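Local coordinates for exopolyphosphatase-related protein (Archaeoglobus fulgidus, PDB 3LLV) that probably binds NAD(P) through this Rossmann-type TrkA-N domain, one piece of a longer protein that may also bind nucleic acid, at residues L66-V71 with S95-I100; V74-S79 with L85-A90; V32-V35 with K41-L44; K107-F112 with V120-D125. One frame throughout, in Å; residues are numbered along the deposited sequence.

Contact 1 of 4, residues L66-V71 with S95-I100; sequences LDLEGV and SDVYAI
Leu68 meets a serine rather than another hydrophobic residue: its methyl CD1 lies 3.7 Å from Ser95 CB and 3.9 Å from Ser95 OG, so one carbon touches both the methylene and the hydroxyl oxygen. The serine suits this apolar place because its polar atom is occupied by its own chain. With OG of Ser95 anti to the backbone N (chi1 177°), the hydroxyl accepts a hydrogen bond from Val97 N at 3.0 Å, which makes residues 95-97 an ST turn. Without the hydroxyl, as with an alanine here, Val97 N would probably lose its acceptor and the turn be set less firmly. Val97 is the other half of the contact, and its two methyls divide the work. Val97 CG2 reaches Val71, 3.8 Å from Val71 CG1, with the two valines crossing obliquely, and it also lies 4.0 Å from the carbonyl oxygen Leu68 O. Val97 CG1 stands between the backbone N and carbonyl carbon (chi1 58°), 4.4 Å from Leu68 CD1. A compact branched residue thus spans the space between Leu68 and Val71 without needing a long side chain. No hydrogen bond joins the two segments; the contact between them is apolar packing, centred on buried Leu68 and Val97. Arg92 of helix 81-94 binds the carbonyl oxygens of both Ser95 and Val97. The contact lies where the loop between helix 60-65 and strand 73-76, leaning on Ile10 of strand 9-12, meets the chain leading from helix 81-94 into strand 99-103, whose Val97 packs on Leu91 of that helix.

Contact 2 of 4, residues V74-S79 with L85-A90; sequences VLITGS and LKILKA
Ile76 on the strand and Ile87 with Leu88 on the helix form a buried apolar junction within a beta-alpha-beta unit of the Rossmann fold, in which strand 73-76 is followed by helix 81-94 and then by strand 99-103. The van der Waals contacts come first, for nothing else joins the segments directly. Ile76 points at the helix, and its terminal methyl CD1 comes within 3.8 Å of Ile87 CG2; the next carbon back, Ile76 CG1, is 4.0 Å from that same methyl. The two isoleucines slide past each other in opposite directions, so that Ile87 CG2 lies against the CG1-CD1 arm of Ile76. In Ile87, CG1 is anti to the carbonyl carbon (chi1 -69°), which leaves CG2 anti to the backbone N, and this branch, rather than the longer CG1 arm, is the one that meets the strand. Beta-branched residues suit both sides: they are at home in a strand, and on the helix they offer a methyl close to the backbone. Hydrogen bonding is left to the backbones and to the loop beyond the strand. The helix carries its usual i to i+4 bonds, such as Lys89 N to Leu85 O at 2.9 Å, whereas Ile76 pairs in the sheet with Ile100. Past the strand end, Thr77 OG1 bonds Ile12 O, and Gly78 O receives Asn84 ND2, tying the turn to the start of the helix. Leu88 offers mostly its base to the strand: Ile76 CD1 sits 4.0 Å from Leu88 CA and 4.1 Å from Leu88 CB.

Contact 3 of 4, residues V32-V35 with K41-L44; sequences VLAV and KIEL
Ile42 reaches from the helix to the strand with a single methyl, CD1, which comes down beside the backbone of Ala34 and Val35. The bond leaving the helix at Ile42 CA does not aim at the strand; the bend further out does the work. CG1 is anti to the carbonyl carbon (chi1 -75°), and a second turn at chi2 of -54° folds CD1 inward instead of leaving the arm extended. Ile42 CD1 then lies 3.9 Å from Ala34 O and 4.2 Å from Val35 C. Ala34 presents its CB to the helix, 4.4 Å from Ile42 CD1. Such a small side chain suits the place, because the isoleucine tip can settle against the peptide itself. Val35, one residue further along the strand, sends its side chain away from the helix and takes part through its main chain alone. The contact belongs to the beta-alpha-beta unit made by strand 32-36, helix 39-47 and strand 51-54. Ile42 packs on Ala52 and Ile54 of strand 51-54 as well, Ala34 also touches Val22 of helix 16-27, and Val35 turns to Ile10 and Ile12 of strand 9-12.

Contact 4 of 4, residues K107-F112 with V120-D125; sequences KKKEEF and VVLVAD
Lys109 crosses over the side chains of Val120 and Leu122, its carbons doing the packing and its amine staying with water. From the helix, CB points toward the strand, and CG is anti to the backbone N (chi1 -176°), which starts the chain across the valine. Lys109 CG touches Val120 CG1 at 3.9 Å and lies 4.1 Å from Val120 CB, the two side chains crossing at a slant. Lys109 CD moves on to meet Leu122 CD1 at 3.9 Å, the lysine chain running at about a right angle to the leucine. CE carries NZ on past the leucine. There Lys109 NZ gives a weak hydrogen bond of 3.2 Å to a water, which in turn donates to Val120 O at 2.8 Å, so that the tip is linked to the strand backbone. Asp125 OD2 is 5.4 Å from Lys109 NZ, too far for a salt bridge, though its charge may still attract the lysine ammonium. Lysine suits this partly exposed place, where its methylenes pack and its ammonium can meet water. Val120 serves two residues: while Val120 CG1 takes the lysine, Val120 CG2 packs 3.9 Å from Phe112 CB. The phenylalanine ring itself leads off from the strand, with Lys108 O in its plane at the edge, and packs on Leu85 of helix 81-94. Helix 109-114 laid on strand 119-122 in this way completes a beta-alpha-beta unit begun by strand 99-103, the last of the Rossmann sheet, at its edge.

In the fold
The four contacts share one parallel sheet, with contacts 3 and 4 on opposite sides of the chain's centre, their own centres about 25 Å apart. Contacts 1 and 2 meet directly: Tyr98 O lies 2.8 Å from Val74 N and Ile100 O lies 2.9 Å from Ile76 N, probable hydrogen bonds pairing strands 99-103 and 73-76. Contact 2 reaches contact 4 through Leu88 CD2, 3.5 Å from Phe112 O. Contact 3 touches contact 1 where Leu33 CD2 packs on Leu66 CD2 at 3.9 Å. In Rossmann domains the dinucleotide usually lies at the C-terminal ends of the strands, which Thr77 and Gly78 of contact 2 follow directly.

Contact 1 of 4, residues L66-V71 with S95-I100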
# COMPACT_ATOMS: atom_id res chain seq x y z
N LEU A 66 -15.90 0.98 0.67
CA LEU A 66 -15.28 1.41 -0.60
C LEU A 66 -15.84 0.67 -1.80
O LEU A 66 -16.29 -0.48 -1.68
CB LEU A 66 -13.77 1.21 -0.54
CG LEU A 66 -12.95 1.96 0.52
CD1 LEU A 66 -11.53 1.41 0.52
CD2 LEU A 66 -12.95 3.47 0.27
N ASP A 67 -15.81 1.32 -2.96
CA ASP A 67 -16.16 0.64 -4.20
C ASP A 67 -14.85 0.11 -4.77
O ASP A 67 -14.10 0.84 -5.41
CB ASP A 67 -16.83 1.60 -5.18
CG ASP A 67 -17.31 0.91 -6.45
OD1 ASP A 67 -18.31 1.36 -7.05
OD2 ASP A 67 -16.67 -0.08 -6.87
N LEU A 68 -14.58 -1.15 -4.56
CA LEU A 68 -13.32 -1.72 -4.91
C LEU A 68 -13.30 -2.45 -6.24
O LEU A 68 -12.28 -2.96 -6.64
CB LEU A 68 -12.89 -2.69 -3.84
CG LEU A 68 -12.55 -2.17 -2.47
CD1 LEU A 68 -12.47 -3.33 -1.57
CD2 LEU A 68 -11.28 -1.43 -2.47
N GLU A 69 -14.44 -2.59 -6.89
CA GLU A 69 -14.44 -3.47 -8.06
C GLU A 69 -13.72 -2.85 -9.26
O GLU A 69 -13.18 -3.59 -10.04
CB GLU A 69 -15.85 -3.99 -8.41
N GLY A 70 -13.70 -1.53 -9.35
CA GLY A 70 -12.93 -0.80 -10.33
C GLY A 70 -11.49 -0.39 -9.99
O GLY A 70 -10.80 0.16 -10.81
N VAL A 71 -11.05 -0.66 -8.77
CA VAL A 71 -9.67 -0.43 -8.36
C VAL A 71 -8.65 -1.31 -9.10
O VAL A 71 -8.87 -2.45 -9.29
CB VAL A 71 -9.54 -0.66 -6.86
CG1 VAL A 71 -8.11 -0.63 -6.43
CG2 VAL A 71 -10.27 0.35 -6.12
N SER A 95 -12.56 -8.73 -0.26
CA SER A 95 -12.39 -8.54 -1.69
C SER A 95 -11.17 -9.26 -2.22
O SER A 95 -10.17 -9.41 -1.49
CB SER A 95 -12.22 -7.04 -1.98
OG SER A 95 -11.98 -6.78 -3.36
N ASP A 96 -11.25 -9.67 -3.48
CA ASP A 96 -10.08 -10.21 -4.18
C ASP A 96 -9.25 -9.14 -4.91
O ASP A 96 -8.35 -9.48 -5.70
CB ASP A 96 -10.49 -11.35 -5.13
CG ASP A 96 -11.21 -10.87 -6.38
OD1 ASP A 96 -11.50 -9.65 -6.49
OD2 ASP A 96 -11.53 -11.73 -7.24
N VAL A 97 -9.54 -7.86 -4.65
CA VAL A 97 -8.87 -6.78 -5.37
C VAL A 97 -7.34 -6.97 -5.37
O VAL A 97 -6.75 -7.33 -4.34
CB VAL A 97 -9.28 -5.38 -4.82
CG1 VAL A 97 -8.94 -5.25 -3.31
CG2 VAL A 97 -8.60 -4.28 -5.67
N TYR A 98 -6.71 -6.76 -6.52
CA TYR A 98 -5.27 -6.99 -6.63
C TYR A 98 -4.50 -6.19 -5.56
O TYR A 98 -4.76 -4.99 -5.37
CB TYR A 98 -4.86 -6.54 -8.01
CG TYR A 98 -3.51 -7.01 -8.46
CD1 TYR A 98 -3.37 -8.20 -9.17
CD2 TYR A 98 -2.37 -6.26 -8.19
CE1 TYR A 98 -2.14 -8.63 -9.60
CE2 TYR A 98 -1.11 -6.68 -8.65
CZ TYR A 98 -1.02 -7.87 -9.34
OH TYR A 98 0.22 -8.31 -9.79
N ALA A 99 -3.59 -6.87 -4.85
CA ALA A 99 -2.83 -6.23 -3.76
C ALA A 99 -1.35 -6.47 -3.91
O ALA A 99 -0.91 -7.59 -4.24
CB ALA A 99 -3.30 -6.73 -2.40
N ILE A 100 -0.57 -5.40 -3.71
CA ILE A 100 0.89 -5.52 -3.73
C ILE A 100 1.32 -5.12 -2.34
O ILE A 100 0.93 -4.06 -1.85
CB ILE A 100 1.53 -4.59 -4.75
CG1 ILE A 100 0.96 -4.85 -6.16
CG2 ILE A 100 3.08 -4.74 -4.69
CD1 ILE A 100 1.51 -3.88 -7.21

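Contact 2 of 4, residues V74-S79 with L85-A90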
# COMPACT_ATOMS: atom_id res chain seq x y z
N VAL A 74 -4.48 -2.30 -4.66
CA VAL A 74 -4.33 -1.80 -3.32
C VAL A 74 -2.86 -2.00 -2.97
O VAL A 74 -2.33 -3.10 -3.11
CB VAL A 74 -5.23 -2.58 -2.35
CG1 VAL A 74 -4.92 -2.19 -0.88
CG2 VAL A 74 -6.71 -2.34 -2.68
N LEU A 75 -2.21 -0.93 -2.51
CA LEU A 75 -0.78 -0.96 -2.21
C LEU A 75 -0.61 -0.90 -0.69
O LEU A 75 -1.00 0.07 -0.05
CB LEU A 75 -0.05 0.19 -2.91
CG LEU A 75 -0.35 0.40 -4.38
CD1 LEU A 75 0.56 1.51 -4.88
CD2 LEU A 75 -0.15 -0.88 -5.21
N ILE A 76 -0.08 -1.98 -0.12
CA ILE A 76 0.09 -2.04 1.33
C ILE A 76 1.56 -1.72 1.57
O ILE A 76 2.44 -2.56 1.29
CB ILE A 76 -0.33 -3.44 1.88
CG1 ILE A 76 -1.82 -3.69 1.61
CG2 ILE A 76 -0.03 -3.52 3.41
CD1 ILE A 76 -2.27 -5.13 1.84
N THR A 77 1.83 -0.50 2.06
CA THR A 77 3.19 0.06 2.00
C THR A 77 3.87 0.31 3.35
O THR A 77 5.00 0.79 3.39
CB THR A 77 3.22 1.42 1.22
OG1 THR A 77 2.62 2.42 2.04
CG2 THR A 77 2.48 1.32 -0.05
N GLY A 78 3.18 0.00 4.46
CA GLY A 78 3.74 0.24 5.79
C GLY A 78 4.94 -0.64 6.08
O GLY A 78 5.16 -1.67 5.43
N SER A 79 5.70 -0.26 7.10
CA SER A 79 6.98 -0.94 7.33
C SER A 79 6.90 -1.99 8.46
O SER A 79 7.93 -2.50 8.91
CB SER A 79 8.04 0.13 7.63
OG SER A 79 7.75 0.74 8.86
N LEU A 85 0.24 -7.96 7.43
CA LEU A 85 -0.39 -9.25 7.24
C LEU A 85 -1.84 -9.15 7.72
O LEU A 85 -2.77 -9.65 7.05
CB LEU A 85 0.39 -10.37 7.98
CG LEU A 85 -0.10 -11.78 7.74
CD1 LEU A 85 0.10 -12.18 6.26
CD2 LEU A 85 0.68 -12.74 8.62
N LYS A 86 -2.04 -8.46 8.84
CA LYS A 86 -3.39 -8.23 9.36
C LYS A 86 -4.22 -7.42 8.37
O LYS A 86 -5.42 -7.72 8.17
CB LYS A 86 -3.32 -7.54 10.71
CG LYS A 86 -2.97 -8.47 11.84
CD LYS A 86 -2.84 -7.67 13.14
CE LYS A 86 -3.01 -8.55 14.36
NZ LYS A 86 -2.03 -9.67 14.40
N ILE A 87 -3.59 -6.43 7.74
CA ILE A 87 -4.28 -5.60 6.76
C ILE A 87 -4.70 -6.44 5.56
O ILE A 87 -5.86 -6.40 5.11
CB ILE A 87 -3.38 -4.44 6.28
CG1 ILE A 87 -3.16 -3.42 7.43
CG2 ILE A 87 -3.95 -3.81 5.02
CD1 ILE A 87 -2.03 -2.46 7.14
N LEU A 88 -3.76 -7.25 5.08
CA LEU A 88 -4.00 -8.09 3.90
C LEU A 88 -5.14 -9.08 4.20
O LEU A 88 -5.98 -9.32 3.34
CB LEU A 88 -2.72 -8.85 3.54
CG LEU A 88 -2.82 -9.93 2.44
CD1 LEU A 88 -3.32 -9.32 1.13
CD2 LEU A 88 -1.46 -10.63 2.25
N LYS A 89 -5.15 -9.67 5.39
CA LYS A 89 -6.19 -10.64 5.74
C LYS A 89 -7.57 -9.97 5.84
O LYS A 89 -8.56 -10.56 5.40
CB LYS A 89 -5.83 -11.34 7.04
CG LYS A 89 -4.72 -12.39 6.82
CD LYS A 89 -4.26 -13.06 8.13
CE LYS A 89 -3.12 -14.01 7.86
NZ LYS A 89 -2.54 -14.61 9.10
N ALA A 90 -7.62 -8.76 6.42
CA ALA A 90 -8.86 -7.97 6.49
C ALA A 90 -9.39 -7.67 5.09
O ALA A 90 -10.58 -7.89 4.78
CB ALA A 90 -8.65 -6.64 7.29

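Contact 3 of 4, residues V32-V35 with K41-L44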
# COMPACT_ATOMS: atom_id res chain seq x y z
N VAL A 32 -5.99 8.44 -6.66
CA VAL A 32 -5.41 7.70 -5.53
C VAL A 32 -6.07 8.10 -4.22
O VAL A 32 -6.31 9.29 -3.99
CB VAL A 32 -3.88 7.96 -5.37
CG1 VAL A 32 -3.26 6.97 -4.38
CG2 VAL A 32 -3.17 7.90 -6.72
N LEU A 33 -6.36 7.12 -3.38
CA LEU A 33 -6.82 7.39 -2.03
C LEU A 33 -5.74 6.89 -1.10
O LEU A 33 -5.35 5.72 -1.19
CB LEU A 33 -8.11 6.64 -1.71
CG LEU A 33 -8.65 6.75 -0.28
CD1 LEU A 33 -9.16 8.16 -0.01
CD2 LEU A 33 -9.75 5.70 -0.02
N ALA A 34 -5.30 7.76 -0.20
CA ALA A 34 -4.33 7.38 0.83
C ALA A 34 -5.10 6.98 2.09
O ALA A 34 -6.08 7.63 2.47
CB ALA A 34 -3.38 8.53 1.11
N VAL A 35 -4.65 5.90 2.73
CA VAL A 35 -5.33 5.39 3.92
C VAL A 35 -4.29 5.17 5.03
O VAL A 35 -3.27 4.54 4.81
CB VAL A 35 -6.05 4.04 3.64
CG1 VAL A 35 -6.77 3.54 4.88
CG2 VAL A 35 -7.04 4.18 2.48
N LYS A 41 -0.74 12.60 9.65
CA LYS A 41 -0.23 12.33 8.32
C LYS A 41 -1.31 12.49 7.26
O LYS A 41 -1.04 12.97 6.16
CB LYS A 41 0.40 10.94 8.26
CG LYS A 41 1.73 10.83 8.96
CD LYS A 41 2.27 9.39 8.87
CE LYS A 41 3.56 9.18 9.68
NZ LYS A 41 3.36 9.38 11.14
N ILE A 42 -2.53 12.05 7.59
CA ILE A 42 -3.65 12.11 6.64
C ILE A 42 -4.06 13.57 6.42
O ILE A 42 -4.19 14.03 5.29
CB ILE A 42 -4.85 11.23 7.09
CG1 ILE A 42 -4.55 9.73 6.85
CG2 ILE A 42 -6.16 11.64 6.36
CD1 ILE A 42 -4.12 9.36 5.40
N GLU A 43 -4.21 14.30 7.52
CA GLU A 43 -4.51 15.74 7.43
C GLU A 43 -3.48 16.54 6.60
O GLU A 43 -3.87 17.45 5.86
CB GLU A 43 -4.76 16.35 8.81
CG GLU A 43 -6.12 15.93 9.42
CD GLU A 43 -6.38 16.51 10.82
OE1 GLU A 43 -5.59 17.35 11.31
OE2 GLU A 43 -7.40 16.13 11.44
N LEU A 44 -2.18 16.24 6.70
CA LEU A 44 -1.21 16.91 5.81
C LEU A 44 -1.38 16.54 4.40
O LEU A 44 -1.25 17.32 3.56
CB LEU A 44 0.24 16.64 6.16

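Contact 4 of 4, residues K107-F112 with V120-D125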
# COMPACT_ATOMS: atom_id res chain seq x y z
N LYS A 107 11.91 -14.29 5.16
CA LYS A 107 11.28 -15.53 5.62
C LYS A 107 9.74 -15.48 5.59
O LYS A 107 9.08 -16.53 5.56
CB LYS A 107 11.77 -15.93 7.02
CG LYS A 107 11.23 -15.01 8.14
CD LYS A 107 11.86 -15.40 9.48
CE LYS A 107 11.41 -14.48 10.60
NZ LYS A 107 11.71 -15.08 11.93
N LYS A 108 9.20 -14.27 5.58
CA LYS A 108 7.75 -14.06 5.63
C LYS A 108 7.07 -13.97 4.28
O LYS A 108 5.85 -13.89 4.21
CB LYS A 108 7.42 -12.81 6.49
CG LYS A 108 7.88 -12.97 7.95
CD LYS A 108 7.44 -11.82 8.84
CE LYS A 108 7.98 -12.08 10.27
NZ LYS A 108 7.57 -11.06 11.27
N LYS A 109 7.84 -14.03 3.19
CA LYS A 109 7.26 -13.85 1.85
C LYS A 109 6.12 -14.86 1.60
O LYS A 109 5.03 -14.50 1.15
CB LYS A 109 8.33 -13.90 0.75
CG LYS A 109 7.81 -13.61 -0.65
CD LYS A 109 8.92 -13.68 -1.70
CE LYS A 109 8.37 -13.78 -3.12
NZ LYS A 109 9.43 -13.94 -4.15
N GLU A 110 6.39 -16.13 1.91
CA GLU A 110 5.46 -17.21 1.61
C GLU A 110 4.12 -17.03 2.32
O GLU A 110 3.07 -17.19 1.70
CB GLU A 110 6.05 -18.58 1.95
CG GLU A 110 5.13 -19.76 1.59
CD GLU A 110 4.74 -19.81 0.10
OE1 GLU A 110 5.45 -19.21 -0.74
OE2 GLU A 110 3.72 -20.48 -0.23
N GLU A 111 4.16 -16.68 3.61
CA GLU A 111 2.91 -16.45 4.34
C GLU A 111 2.08 -15.30 3.77
O GLU A 111 0.85 -15.36 3.80
CB GLU A 111 3.14 -16.31 5.85
CG GLU A 111 3.72 -14.99 6.29
CD GLU A 111 3.87 -14.89 7.81
OE1 GLU A 111 4.46 -13.89 8.26
OE2 GLU A 111 3.42 -15.80 8.54
N PHE A 112 2.75 -14.27 3.22
CA PHE A 112 2.01 -13.19 2.56
C PHE A 112 1.37 -13.69 1.26
O PHE A 112 0.21 -13.36 0.96
CB PHE A 112 2.90 -11.97 2.33
CG PHE A 112 3.03 -11.09 3.55
CD1 PHE A 112 2.18 -9.98 3.72
CD2 PHE A 112 3.94 -11.39 4.54
CE1 PHE A 112 2.28 -9.19 4.84
CE2 PHE A 112 4.06 -10.60 5.67
CZ PHE A 112 3.21 -9.49 5.83
N VAL A 120 4.52 -9.53 -3.76
CA VAL A 120 5.25 -9.09 -2.59
C VAL A 120 6.44 -8.22 -3.02
O VAL A 120 7.22 -8.62 -3.89
CB VAL A 120 5.67 -10.29 -1.74
CG1 VAL A 120 6.76 -9.88 -0.71
CG2 VAL A 120 4.45 -10.88 -1.06
N VAL A 121 6.57 -7.04 -2.43
CA VAL A 121 7.77 -6.23 -2.61
C VAL A 121 8.61 -6.46 -1.36
O VAL A 121 8.27 -5.95 -0.29
CB VAL A 121 7.41 -4.75 -2.78
CG1 VAL A 121 8.66 -3.84 -2.65
CG2 VAL A 121 6.73 -4.52 -4.13
N LEU A 122 9.65 -7.24 -1.48
CA LEU A 122 10.56 -7.42 -0.38
C LEU A 122 11.50 -6.25 -0.30
O LEU A 122 12.09 -5.94 -1.25
CB LEU A 122 11.41 -8.67 -0.58
CG LEU A 122 10.78 -10.01 -0.25
CD1 LEU A 122 11.75 -11.15 -0.61
CD2 LEU A 122 10.46 -10.09 1.18
N VAL A 123 11.65 -5.67 0.87
CA VAL A 123 12.47 -4.46 1.02
C VAL A 123 13.89 -4.74 0.53
O VAL A 123 14.45 -3.94 -0.23
CB VAL A 123 12.40 -3.91 2.44
CG1 VAL A 123 13.38 -2.73 2.62
CG2 VAL A 123 10.98 -3.42 2.68
N ALA A 124 14.44 -5.90 0.89
CA ALA A 124 15.82 -6.22 0.53
C ALA A 124 15.98 -6.29 -0.98
O ALA A 124 16.99 -5.85 -1.51
CB ALA A 124 16.28 -7.51 1.17
N ASP A 125 15.00 -6.88 -1.67
CA ASP A 125 15.02 -6.92 -3.15
C ASP A 125 14.96 -5.52 -3.77
O ASP A 125 15.67 -5.23 -4.73
CB ASP A 125 13.83 -7.73 -3.70
CG ASP A 125 13.99 -9.22 -3.57
OD1 ASP A 125 15.07 -9.70 -3.15
OD2 ASP A 125 13.00 -9.93 -3.89
O HOH W 1 8.87 -10.83 -4.45